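Local atomic coordinates of insecticidal Delta-Endotoxin Cry8Ea1 (Bacillus Thuringiensis, PDB entry 3EB7), a protein that acts as an insecticidal three-domain crystal toxin against Holotrichia parallela larvae, probably by binding midgut receptors and forming pores in the membrane. Residues 330-335 / 379-384. Numbering follows the deposited sequence.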
loop_
_atom_site.group_PDB
_atom_site.type_symbol
_atom_site.label_atom_id
_atom_site.label_comp_id
_atom_site.label_asym_id
_atom_site.label_seq_id
_atom_site.Cartn_x
_atom_site.Cartn_y
_atom_site.Cartn_z
ATOM N N ALA A 330 2.236 35.412 10.563
ATOM C CA ALA A 330 3.173 34.567 11.285
ATOM C C ALA A 330 3.652 33.466 10.353
ATOM O O ALA A 330 3.003 33.179 9.335
ATOM C CB ALA A 330 2.543 33.999 12.561
ATOM N N THR A 331 4.844 32.936 10.651
ATOM C CA THR A 331 5.387 31.751 9.988
ATOM C C THR A 331 5.813 30.781 11.069
ATOM O O THR A 331 6.008 31.166 12.190
ATOM C CB THR A 331 6.603 32.029 9.074
ATOM O OG1 THR A 331 7.762 32.292 9.879
ATOM C CG2 THR A 331 6.342 33.198 8.091
ATOM N N GLN A 332 5.900 29.514 10.743
ATOM C CA GLN A 332 6.493 28.574 11.636
ATOM C C GLN A 332 7.252 27.597 10.756
ATOM O O GLN A 332 6.690 27.104 9.770
ATOM C CB GLN A 332 5.400 27.847 12.429
ATOM C CG GLN A 332 5.988 26.916 13.510
ATOM C CD GLN A 332 4.939 26.220 14.331
ATOM O OE1 GLN A 332 3.789 26.637 14.368
ATOM N NE2 GLN A 332 5.341 25.174 15.021
ATOM N N GLN A 333 8.510 27.323 11.110
ATOM C CA GLN A 333 9.349 26.320 10.418
ATOM C C GLN A 333 9.437 25.036 11.233
ATOM O O GLN A 333 9.718 25.076 12.434
ATOM C CB GLN A 333 10.763 26.875 10.154
ATOM C CG GLN A 333 10.804 28.207 9.362
ATOM C CD GLN A 333 12.219 28.835 9.238
ATOM O OE1 GLN A 333 12.353 30.051 9.099
ATOM N NE2 GLN A 333 13.257 28.010 9.259
ATOM N N ILE A 334 9.213 23.890 10.584
ATOM C CA ILE A 334 9.284 22.591 11.241
ATOM C C ILE A 334 10.306 21.710 10.531
ATOM O O ILE A 334 10.154 21.411 9.335
ATOM C CB ILE A 334 7.883 21.877 11.299
ATOM C CG1 ILE A 334 6.813 22.781 11.970
ATOM C CG2 ILE A 334 8.013 20.559 12.026
ATOM C CD1 ILE A 334 5.358 22.243 11.910
ATOM N N GLY A 335 11.374 21.330 11.232
ATOM C CA GLY A 335 12.382 20.415 10.650
ATOM C C GLY A 335 11.926 18.955 10.814
ATOM O O GLY A 335 11.660 18.528 11.928
ATOM N N PHE A 379 5.357 18.051 17.301
ATOM C CA PHE A 379 5.435 19.362 16.653
ATOM C C PHE A 379 4.034 19.902 16.648
ATOM O O PHE A 379 3.108 19.218 16.249
ATOM C CB PHE A 379 5.962 19.224 15.214
ATOM C CG PHE A 379 7.344 18.600 15.132
ATOM C CD1 PHE A 379 7.504 17.283 14.714
ATOM C CD2 PHE A 379 8.486 19.337 15.497
ATOM C CE1 PHE A 379 8.782 16.703 14.636
ATOM C CE2 PHE A 379 9.766 18.787 15.434
ATOM C CZ PHE A 379 9.921 17.462 14.990
ATOM N N THR A 380 3.865 21.118 17.139
ATOM C CA THR A 380 2.555 21.722 17.169
ATOM C C THR A 380 2.539 23.043 16.452
ATOM O O THR A 380 3.318 23.958 16.762
ATOM C CB THR A 380 2.049 21.946 18.606
ATOM O OG1 THR A 380 2.234 20.743 19.368
ATOM C CG2 THR A 380 0.603 22.352 18.579
ATOM N N TYR A 381 1.624 23.089 15.484
ATOM C CA TYR A 381 1.137 24.299 14.888
ATOM C C TYR A 381 -0.158 24.751 15.621
ATOM O O TYR A 381 -1.211 24.126 15.495
ATOM C CB TYR A 381 0.864 24.037 13.389
ATOM C CG TYR A 381 0.219 25.187 12.668
ATOM C CD1 TYR A 381 0.964 26.352 12.361
ATOM C CD2 TYR A 381 -1.130 25.141 12.308
ATOM C CE1 TYR A 381 0.366 27.442 11.687
ATOM C CE2 TYR A 381 -1.747 26.239 11.679
ATOM C CZ TYR A 381 -0.982 27.362 11.346
ATOM O OH TYR A 381 -1.565 28.426 10.690
ATOM N N ASN A 382 -0.064 25.832 16.405
ATOM C CA ASN A 382 -1.258 26.483 16.954
ATOM C C ASN A 382 -1.124 27.997 17.150
ATOM O O ASN A 382 -0.851 28.465 18.252
ATOM C CB ASN A 382 -1.716 25.780 18.233
ATOM C CG ASN A 382 -3.099 26.280 18.729
ATOM O OD1 ASN A 382 -3.813 27.063 18.064
ATOM N ND2 ASN A 382 -3.469 25.823 19.923
ATOM N N PRO A 383 -1.343 28.787 16.084
ATOM C CA PRO A 383 -1.153 30.244 16.292
ATOM C C PRO A 383 -2.187 30.879 17.245
ATOM O O PRO A 383 -1.885 31.909 17.837
ATOM C CB PRO A 383 -1.247 30.835 14.889
ATOM C CG PRO A 383 -1.879 29.739 14.042
ATOM C CD PRO A 383 -1.715 28.443 14.698
ATOM N N GLY A 384 -3.367 30.266 17.400
ATOM C CA GLY A 384 -4.344 30.685 18.410
ATOM C C GLY A 384 -5.622 31.243 17.829
ATOM O O GLY A 384 -5.599 32.258 17.172
HETATM O O HOH W 1 2.339 27.786 16.210
#
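Gln332 lies opposite Tyr381 and Ile334 opposite Phe379 in register, strand 330-335 and residues 379-381 of strand 376-381 running nearly antiparallel at 159° with 8.9 Å between the axes of these short pieces, too far apart for backbone pairing, so side chains bridge the gap. Gln332 suits this place because its amide has a donor for Thr380 O and an acceptor that, through a water, links to Asn382 N. With CG anti to the backbone N (chi1 -174°) and the chain extended beyond it, the amide reaches straight across. NE2 of Gln332 donates to Thr380 O at 2.9 Å, almost linearly at 172°; the oxygen lies in the amide plane, while the donor stands above the carbonyl plane. OE1 of Gln332 accepts from the water at 2.6 Å, and that water in turn accepts from Asn382 N, so both ends of the amide have a partner, which should limit its rotation. The same OE1 lies 3.5 Å from CD1 of Tyr381, at the edge of the ring. Farther along, the CG2 methyl branch of Ile334 lies over one face of the Phe379 ring, 4.0 Å from its centroid, a CH-pi contact; Phe336 and Phe339 meet this ring edge-to-face. An aromatic with a polar end suits position 381: Tyr381 OH is hydrogen-bonded to Thr287 OG1 on strand 278-292. Within the toxin's second domain, a beta-prism, the contact joins outermost strands of two antiparallel sheets: strand 330-335 pairs with strand 278-292, and strand 376-381 with strand 357-369, whose Phe366 touches both Ile334 and Phe379.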